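Local coordinates for DUF5037 domain-containing protein (PDB 4GL6) that is of unknown function but folds as a single chain with two four-stranded sheets, one antiparallel and one mixed, and several helices, at residues M87-I92 with E97-Q102; W143-A148 with S204-I209. All coordinates share one frame; numbering follows the deposited sequence.

Contact 1 (M87-I92 with E97-Q102); sequences MIEEAI and ENYYIQ
Tyr99 and Glu89 make the one hydrogen bond between residues 87-92 of helix 75-95 and residues 97-102, which lead into strand 99-104, the two short segments running nearly antiparallel at 155°. Tyr99 OH donates to Glu89 OE2 over 2.6 Å, on the carboxylate's anti lone pair, the one away from OE1. That oxygen lies at the ring edge, in plane, although the carboxylate stands at 85° to the ring. With CG anti to the backbone N (chi1 -166°) and the chain extended beyond, Glu89 reaches out from the helix to the hydroxyl.

The remaining contacts are apolar. Ile92 lays CG2 over one face of the Tyr99 ring in a CH-pi contact, 3.9 Å from the centroid. Ile101 rests its CD1 on the helix backbone, 3.4 Å from Glu89 CA, and the same CD1 lies 4.0 Å from Ile92 CB. Ile88 closes the row more loosely, its CB 4.3 Å from Ile101 CG2. Branched isoleucines suit this place, filling the space between helix and sheet. A phenylalanine at Tyr99 would probably keep the ring packing on Ile92 but leave Glu89 OE2 without this donor and its carboxylate freer to turn.

The chemistry grades from a buried aliphatic layer to partly exposed Glu89 and Tyr99. Tyr99 serves both: its face offers an apolar surface to Ile92, while its hydroxyl binds a carboxylate that is probably charged.

Contact 2 (W143-A148 with S204-I209); sequences WVYIDA and SNFEDI
Tyr145 and Phe206 meet in an offset edge-to-face aromatic pair that joins the mixed sheet, through its strand 140-147, to the short helix 204-210. The ring planes stand at 85° and the centroids lie 5.4 Å apart. Phe206 supplies the edge and Tyr145 the face, an arrangement that brings the slightly positive C-H rim of one ring to the electron-rich face of the other. The offset puts the touch near the phenol end of Tyr145, so Phe206 CE2 also comes within 3.7 Å of Tyr145 OH.

The two side chains approach from opposite directions, each bridging part of a wide gap: even the nearest pair of CA atoms, those of Tyr145 and Ile209, is 11.6 Å apart. Phe206 holds CG anti to its own backbone N (chi1 -178°), which carries the ring off the helix toward the sheet. Large flat residues suit such a span, since a short side chain on either element could not cross it. Only 81 Å² is buried between the segments, all of it on Tyr145 and Phe206.

Helix 184-194 fills in beside them, Leu194 touching both Tyr145 and Phe206, while Tyr180 on the neighbouring strand stacks with Tyr145. The contact is plain aromatic packing, with both residues buried although Ser204, Asn205, Glu207 and Asp208 of the same helix are exposed. Its closest point is Phe206 CZ, 3.6 Å from Tyr145 CZ.

How the contacts relate
Contacts 1 and 2 meet the same mixed sheet through adjacent antiparallel strands, 99-104 and 140-147, whose backbones are joined by probable hydrogen bonds such as Tyr100 N to Tyr145 O at 2.8 Å. Helix 75-95 and helix 204-210 pack on opposite faces of that sheet. Both contacts are buried, but contact 1 is much the broader, 280 against 81 Å², and combines aliphatic packing with a polar bond between two partly exposed side chains. Contact 2 rests on two aromatic rings alone, as suits a more distant helix separated from the sheet in part by helix 184-194. Ile92 also packs on Val144, linking contact 1 to the strand of contact 2.

Contact 1 (M87-I92 with E97-Q102)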
HETATM    1  N   MSE A  87       2.154   8.230  -8.307  1.00 55.59           N
HETATM    2  CA  MSE A  87       2.941   7.962  -9.527  1.00 54.98           C
HETATM    3  C   MSE A  87       2.303   6.881 -10.426  1.00 53.20           C
HETATM    4  O   MSE A  87       2.332   6.992 -11.660  1.00 57.43           O
HETATM    5  CB  MSE A  87       4.397   7.607  -9.168  1.00 52.27           C
HETATM    6  CG  MSE A  87       5.221   8.784  -8.627  1.00 53.87           C
HETATM    7 SE   MSE A  87       7.058   8.274  -8.014  0.75 51.18          SE
HETATM    8  CE  MSE A  87       6.716   7.864  -6.142  1.00 46.31           C
ATOM      9  N   ILE A  88       1.708   5.864  -9.817  1.00 51.90           N
ATOM     10  CA  ILE A  88       0.986   4.844 -10.579  1.00 53.43           C
ATOM     11  C   ILE A  88      -0.326   5.432 -11.132  1.00 54.54           C
ATOM     12  O   ILE A  88      -0.660   5.193 -12.298  1.00 50.12           O
ATOM     13  CB  ILE A  88       0.740   3.581  -9.748  1.00 56.28           C
ATOM     14  CG1 ILE A  88       2.092   2.935  -9.432  1.00 59.33           C
ATOM     15  CG2 ILE A  88      -0.111   2.582 -10.530  1.00 55.11           C
ATOM     16  CD1 ILE A  88       2.014   1.779  -8.478  1.00 59.98           C
ATOM     17  N   GLU A  89      -1.027   6.241 -10.320  1.00 54.06           N
ATOM     18  CA  GLU A  89      -2.291   6.868 -10.737  1.00 50.65           C
ATOM     19  C   GLU A  89      -2.158   7.707 -12.004  1.00 53.65           C
ATOM     20  O   GLU A  89      -3.085   7.726 -12.810  1.00 55.14           O
ATOM     21  CB  GLU A  89      -2.951   7.659  -9.600  1.00 50.75           C
ATOM     22  CG  GLU A  89      -4.410   8.038  -9.894  1.00 53.16           C
ATOM     23  CD  GLU A  89      -5.207   8.502  -8.676  1.00 55.59           C
ATOM     24  OE1 GLU A  89      -4.654   8.662  -7.571  1.00 56.26           O
ATOM     25  OE2 GLU A  89      -6.427   8.711  -8.829  1.00 57.37           O
ATOM     26  N   GLU A  90      -1.006   8.354 -12.198  1.00 59.53           N
ATOM     27  CA  GLU A  90      -0.720   9.095 -13.442  1.00 63.05           C
ATOM     28  C   GLU A  90      -0.931   8.227 -14.694  1.00 61.48           C
ATOM     29  O   GLU A  90      -1.370   8.739 -15.713  1.00 67.42           O
ATOM     30  CB  GLU A  90       0.688   9.690 -13.420  1.00 74.17           C
ATOM     31  CG  GLU A  90       0.805  10.878 -12.474  1.00 91.62           C
ATOM     32  CD  GLU A  90       2.237  11.266 -12.111  1.00107.79           C
ATOM     33  OE1 GLU A  90       3.221  10.571 -12.492  1.00111.09           O
ATOM     34  OE2 GLU A  90       2.386  12.312 -11.428  1.00114.27           O
ATOM     35  N   ALA A  91      -0.645   6.927 -14.597  1.00 60.03           N
ATOM     36  CA  ALA A  91      -0.890   5.964 -15.681  1.00 60.88           C
ATOM     37  C   ALA A  91      -2.298   5.349 -15.598  1.00 56.54           C
ATOM     38  O   ALA A  91      -3.017   5.313 -16.609  1.00 58.48           O
ATOM     39  CB  ALA A  91       0.155   4.856 -15.659  1.00 57.12           C
ATOM     40  N   ILE A  92      -2.685   4.889 -14.406  1.00 50.58           N
ATOM     41  CA  ILE A  92      -3.990   4.225 -14.195  1.00 48.83           C
ATOM     42  C   ILE A  92      -5.191   5.121 -14.507  1.00 53.35           C
ATOM     43  O   ILE A  92      -6.169   4.649 -15.095  1.00 57.19           O
ATOM     44  CB  ILE A  92      -4.127   3.627 -12.766  1.00 45.52           C
ATOM     45  CG1 ILE A  92      -3.086   2.508 -12.511  1.00 43.24           C
ATOM     46  CG2 ILE A  92      -5.531   3.058 -12.511  1.00 45.60           C
ATOM     47  CD1 ILE A  92      -3.216   1.248 -13.356  1.00 40.54           C
ATOM     48  N   GLU A  97     -11.656   4.715 -15.334  1.00 59.91           N
ATOM     49  CA  GLU A  97     -12.310   5.788 -14.541  1.00 65.54           C
ATOM     50  C   GLU A  97     -12.362   5.440 -13.059  1.00 61.93           C
ATOM     51  O   GLU A  97     -12.015   6.275 -12.229  1.00 62.57           O
ATOM     52  CB  GLU A  97     -13.738   6.088 -15.008  1.00 73.27           C
ATOM     53  CG  GLU A  97     -13.873   6.516 -16.462  1.00 87.32           C
ATOM     54  CD  GLU A  97     -15.323   6.631 -16.931  1.00103.28           C
ATOM     55  OE1 GLU A  97     -16.231   6.845 -16.098  1.00123.89           O
ATOM     56  OE2 GLU A  97     -15.568   6.508 -18.150  1.00 95.73           O
ATOM     57  N   ASN A  98     -12.840   4.231 -12.748  1.00 60.28           N
ATOM     58  CA  ASN A  98     -12.926   3.713 -11.366  1.00 56.64           C
ATOM     59  C   ASN A  98     -11.836   2.697 -11.088  1.00 50.92           C
ATOM     60  O   ASN A  98     -11.628   1.765 -11.868  1.00 49.42           O
ATOM     61  CB  ASN A  98     -14.259   3.029 -11.072  1.00 61.03           C
ATOM     62  CG  ASN A  98     -15.295   3.975 -10.579  1.00 67.98           C
ATOM     63  OD1 ASN A  98     -15.733   3.853  -9.423  1.00 70.82           O
ATOM     64  ND2 ASN A  98     -15.644   4.974 -11.399  1.00 71.61           N
ATOM     65  N   TYR A  99     -11.185   2.861  -9.943  1.00 48.20           N
ATOM     66  CA  TYR A  99     -10.067   2.025  -9.551  1.00 46.96           C
ATOM     67  C   TYR A  99      -9.646   2.320  -8.117  1.00 47.93           C
ATOM     68  O   TYR A  99     -10.025   3.344  -7.553  1.00 47.13           O
ATOM     69  CB  TYR A  99      -8.846   2.281 -10.475  1.00 47.36           C
ATOM     70  CG  TYR A  99      -8.514   3.754 -10.597  1.00 47.03           C
ATOM     71  CD1 TYR A  99      -7.747   4.408  -9.627  1.00 48.76           C
ATOM     72  CD2 TYR A  99      -9.005   4.510 -11.652  1.00 50.96           C
ATOM     73  CE1 TYR A  99      -7.467   5.769  -9.717  1.00 50.19           C
ATOM     74  CE2 TYR A  99      -8.717   5.876 -11.757  1.00 53.69           C
ATOM     75  CZ  TYR A  99      -7.949   6.500 -10.784  1.00 50.74           C
ATOM     76  OH  TYR A  99      -7.678   7.837 -10.885  1.00 52.64           O
ATOM     77  N   TYR A 100      -8.841   1.429  -7.554  1.00 46.85           N
ATOM     78  CA  TYR A 100      -8.268   1.630  -6.239  1.00 47.46           C
ATOM     79  C   TYR A 100      -6.803   1.204  -6.337  1.00 47.44           C
ATOM     80  O   TYR A 100      -6.520   0.052  -6.713  1.00 47.88           O
ATOM     81  CB  TYR A 100      -9.009   0.822  -5.181  1.00 48.69           C
ATOM     82  CG  TYR A 100      -8.594   1.199  -3.773  1.00 50.72           C
ATOM     83  CD1 TYR A 100      -7.438   0.650  -3.192  1.00 49.90           C
ATOM     84  CD2 TYR A 100      -9.351   2.091  -3.014  1.00 51.94           C
ATOM     85  CE1 TYR A 100      -7.050   0.988  -1.896  1.00 53.87           C
ATOM     86  CE2 TYR A 100      -8.978   2.428  -1.713  1.00 57.09           C
ATOM     87  CZ  TYR A 100      -7.824   1.873  -1.159  1.00 53.15           C
ATOM     88  OH  TYR A 100      -7.435   2.196   0.111  1.00 45.76           O
ATOM     89  N   ILE A 101      -5.894   2.124  -6.009  1.00 42.71           N
ATOM     90  CA  ILE A 101      -4.466   1.864  -6.052  1.00 40.19           C
ATOM     91  C   ILE A 101      -3.998   1.756  -4.612  1.00 41.96           C
ATOM     92  O   ILE A 101      -4.056   2.730  -3.860  1.00 46.93           O
ATOM     93  CB  ILE A 101      -3.709   2.994  -6.764  1.00 43.28           C
ATOM     94  CG1 ILE A 101      -4.272   3.199  -8.189  1.00 46.65           C
ATOM     95  CG2 ILE A 101      -2.217   2.689  -6.784  1.00 39.78           C
ATOM     96  CD1 ILE A 101      -3.756   4.446  -8.882  1.00 47.01           C
ATOM     97  N   GLN A 102      -3.520   0.573  -4.233  1.00 43.27           N
ATOM     98  CA  GLN A 102      -3.042   0.305  -2.873  1.00 42.59           C
ATOM     99  C   GLN A 102      -1.513   0.117  -2.851  1.00 47.09           C
ATOM    100  O   GLN A 102      -0.992  -0.871  -3.373  1.00 51.02           O
ATOM    101  CB  GLN A 102      -3.710  -0.945  -2.336  1.00 37.96           C
ATOM    102  CG  GLN A 102      -3.499  -1.184  -0.856  1.00 37.43           C
ATOM    103  CD  GLN A 102      -3.925  -2.567  -0.458  1.00 35.70           C
ATOM    104  OE1 GLN A 102      -3.288  -3.546  -0.838  1.00 38.97           O
ATOM    105  NE2 GLN A 102      -4.967  -2.654   0.326  1.00 32.65           N
TER

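Contact 2 (W143-A148 with S204-I209)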
ATOM      1  N   TRP A 143      -0.845  -2.775  -5.467  1.00 37.27           N
ATOM      2  CA  TRP A 143      -2.012  -3.630  -5.709  1.00 37.23           C
ATOM      3  C   TRP A 143      -3.057  -2.721  -6.281  1.00 39.83           C
ATOM      4  O   TRP A 143      -3.697  -1.974  -5.546  1.00 44.11           O
ATOM      5  CB  TRP A 143      -2.473  -4.316  -4.419  1.00 36.75           C
ATOM      6  CG  TRP A 143      -1.355  -5.097  -3.789  1.00 36.26           C
ATOM      7  CD1 TRP A 143      -0.417  -4.649  -2.864  1.00 36.35           C
ATOM      8  CD2 TRP A 143      -0.991  -6.466  -4.064  1.00 33.87           C
ATOM      9  NE1 TRP A 143       0.466  -5.635  -2.552  1.00 36.98           N
ATOM     10  CE2 TRP A 143       0.173  -6.758  -3.230  1.00 37.77           C
ATOM     11  CE3 TRP A 143      -1.498  -7.454  -4.872  1.00 38.16           C
ATOM     12  CZ2 TRP A 143       0.791  -8.007  -3.231  1.00 40.10           C
ATOM     13  CZ3 TRP A 143      -0.883  -8.706  -4.868  1.00 41.96           C
ATOM     14  CH2 TRP A 143       0.244  -8.972  -4.074  1.00 42.74           C
ATOM     15  N   VAL A 144      -3.207  -2.771  -7.605  1.00 40.58           N
ATOM     16  CA  VAL A 144      -4.162  -1.961  -8.338  1.00 40.59           C
ATOM     17  C   VAL A 144      -5.395  -2.802  -8.673  1.00 42.14           C
ATOM     18  O   VAL A 144      -5.279  -3.889  -9.241  1.00 45.41           O
ATOM     19  CB  VAL A 144      -3.555  -1.430  -9.628  1.00 41.12           C
ATOM     20  CG1 VAL A 144      -4.576  -0.577 -10.366  1.00 39.90           C
ATOM     21  CG2 VAL A 144      -2.301  -0.610  -9.313  1.00 41.21           C
ATOM     22  N   TYR A 145      -6.569  -2.273  -8.333  1.00 43.54           N
ATOM     23  CA  TYR A 145      -7.872  -2.903  -8.580  1.00 40.82           C
ATOM     24  C   TYR A 145      -8.674  -1.983  -9.512  1.00 40.89           C
ATOM     25  O   TYR A 145      -9.000  -0.873  -9.110  1.00 41.84           O
ATOM     26  CB  TYR A 145      -8.583  -3.122  -7.230  1.00 43.04           C
ATOM     27  CG  TYR A 145      -7.803  -4.055  -6.322  1.00 41.16           C
ATOM     28  CD1 TYR A 145      -7.885  -5.438  -6.487  1.00 41.52           C
ATOM     29  CD2 TYR A 145      -6.938  -3.558  -5.349  1.00 40.59           C
ATOM     30  CE1 TYR A 145      -7.148  -6.302  -5.692  1.00 41.60           C
ATOM     31  CE2 TYR A 145      -6.195  -4.414  -4.544  1.00 41.38           C
ATOM     32  CZ  TYR A 145      -6.306  -5.789  -4.722  1.00 40.83           C
ATOM     33  OH  TYR A 145      -5.588  -6.657  -3.937  1.00 40.82           O
ATOM     34  N   ILE A 146      -8.935  -2.426 -10.752  1.00 39.03           N
ATOM     35  CA  ILE A 146      -9.635  -1.637 -11.773  1.00 41.69           C
ATOM     36  C   ILE A 146     -11.042  -2.161 -12.039  1.00 44.30           C
ATOM     37  O   ILE A 146     -11.246  -3.373 -12.091  1.00 43.32           O
ATOM     38  CB  ILE A 146      -8.874  -1.669 -13.124  1.00 42.22           C
ATOM     39  CG1 ILE A 146      -7.474  -1.064 -12.980  1.00 41.60           C
ATOM     40  CG2 ILE A 146      -9.642  -0.893 -14.190  1.00 43.31           C
ATOM     41  CD1 ILE A 146      -6.635  -1.157 -14.236  1.00 43.20           C
ATOM     42  N   ASP A 147     -11.992  -1.236 -12.220  1.00 48.85           N
ATOM     43  CA  ASP A 147     -13.371  -1.550 -12.614  1.00 48.47           C
ATOM     44  C   ASP A 147     -13.247  -1.685 -14.119  1.00 50.72           C
ATOM     45  O   ASP A 147     -13.107  -0.685 -14.833  1.00 55.25           O
ATOM     46  CB  ASP A 147     -14.329  -0.418 -12.211  1.00 49.88           C
ATOM     47  CG  ASP A 147     -15.778  -0.691 -12.568  1.00 54.35           C
ATOM     48  OD1 ASP A 147     -16.052  -1.556 -13.429  1.00 55.54           O
ATOM     49  OD2 ASP A 147     -16.652  -0.008 -11.974  1.00 56.70           O
ATOM     50  N   ALA A 148     -13.257  -2.931 -14.589  1.00 53.17           N
ATOM     51  CA  ALA A 148     -13.070  -3.249 -16.015  1.00 52.57           C
ATOM     52  C   ALA A 148     -14.165  -2.695 -16.912  1.00 51.96           C
ATOM     53  O   ALA A 148     -13.930  -2.508 -18.082  1.00 59.30           O
ATOM     54  CB  ALA A 148     -12.909  -4.753 -16.217  1.00 48.66           C
ATOM     55  N   SER A 204     -10.942 -12.833   4.404  1.00 52.55           N
ATOM     56  CA  SER A 204     -11.286 -13.951   3.517  1.00 52.69           C
ATOM     57  C   SER A 204     -12.339 -13.592   2.463  1.00 52.77           C
ATOM     58  O   SER A 204     -12.216 -14.041   1.316  1.00 61.39           O
ATOM     59  CB  SER A 204     -11.660 -15.231   4.299  1.00 58.68           C
ATOM     60  OG  SER A 204     -12.704 -15.023   5.230  1.00 65.39           O
ATOM     61  N   ASN A 205     -13.342 -12.783   2.827  1.00 52.31           N
ATOM     62  CA  ASN A 205     -14.396 -12.372   1.850  1.00 58.08           C
ATOM     63  C   ASN A 205     -13.843 -11.532   0.694  1.00 52.80           C
ATOM     64  O   ASN A 205     -14.345 -11.637  -0.422  1.00 52.77           O
ATOM     65  CB  ASN A 205     -15.600 -11.661   2.492  1.00 64.20           C
ATOM     66  CG  ASN A 205     -15.211 -10.375   3.218  1.00 81.00           C
ATOM     67  OD1 ASN A 205     -14.082 -10.240   3.751  1.00 72.22           O
ATOM     68  ND2 ASN A 205     -16.145  -9.411   3.237  1.00 82.78           N
ATOM     69  N   PHE A 206     -12.822 -10.717   0.974  1.00 44.83           N
ATOM     70  CA  PHE A 206     -12.115  -9.978  -0.070  1.00 45.16           C
ATOM     71  C   PHE A 206     -11.459 -10.958  -1.053  1.00 42.45           C
ATOM     72  O   PHE A 206     -11.574 -10.783  -2.265  1.00 41.75           O
ATOM     73  CB  PHE A 206     -11.029  -9.055   0.524  1.00 43.91           C
ATOM     74  CG  PHE A 206     -10.306  -8.243  -0.506  1.00 43.89           C
ATOM     75  CD1 PHE A 206     -10.837  -7.044  -0.945  1.00 47.51           C
ATOM     76  CD2 PHE A 206      -9.108  -8.674  -1.055  1.00 48.19           C
ATOM     77  CE1 PHE A 206     -10.184  -6.271  -1.901  1.00 45.66           C
ATOM     78  CE2 PHE A 206      -8.448  -7.906  -2.018  1.00 50.98           C
ATOM     79  CZ  PHE A 206      -8.990  -6.701  -2.443  1.00 45.77           C
ATOM     80  N   GLU A 207     -10.770 -11.973  -0.508  1.00 45.98           N
ATOM     81  CA  GLU A 207     -10.069 -12.995  -1.302  1.00 47.59           C
ATOM     82  C   GLU A 207     -11.088 -13.725  -2.169  1.00 50.70           C
ATOM     83  O   GLU A 207     -10.813 -13.960  -3.346  1.00 60.60           O
ATOM     84  CB  GLU A 207      -9.238 -13.971  -0.420  1.00 52.75           C
ATOM     85  CG  GLU A 207      -8.158 -13.347   0.501  1.00 54.79           C
ATOM     86  CD  GLU A 207      -7.114 -12.463  -0.170  1.00 59.60           C
ATOM     87  OE1 GLU A 207      -6.715 -12.717  -1.328  1.00 70.55           O
ATOM     88  OE2 GLU A 207      -6.655 -11.505   0.494  1.00 60.23           O
ATOM     89  N   ASP A 208     -12.275 -13.992  -1.609  1.00 49.79           N
ATOM     90  CA  ASP A 208     -13.375 -14.620  -2.341  1.00 56.60           C
ATOM     91  C   ASP A 208     -13.892 -13.751  -3.507  1.00 57.79           C
ATOM     92  O   ASP A 208     -14.271 -14.304  -4.548  1.00 60.47           O
ATOM     93  CB  ASP A 208     -14.566 -14.982  -1.420  1.00 60.06           C
ATOM     94  CG  ASP A 208     -14.222 -16.044  -0.349  1.00 66.85           C
ATOM     95  OD1 ASP A 208     -13.173 -16.730  -0.434  1.00 70.76           O
ATOM     96  OD2 ASP A 208     -15.034 -16.185   0.598  1.00 62.58           O
ATOM     97  N   ILE A 209     -13.924 -12.422  -3.341  1.00 49.27           N
ATOM     98  CA  ILE A 209     -14.395 -11.526  -4.413  1.00 46.32           C
ATOM     99  C   ILE A 209     -13.408 -11.487  -5.570  1.00 47.18           C
ATOM    100  O   ILE A 209     -13.816 -11.563  -6.723  1.00 49.38           O
ATOM    101  CB  ILE A 209     -14.607 -10.089  -3.926  1.00 43.64           C
ATOM    102  CG1 ILE A 209     -15.763 -10.014  -2.944  1.00 42.84           C
ATOM    103  CG2 ILE A 209     -14.889  -9.161  -5.106  1.00 44.59           C
ATOM    104  CD1 ILE A 209     -15.702  -8.793  -2.057  1.00 42.06           C
TER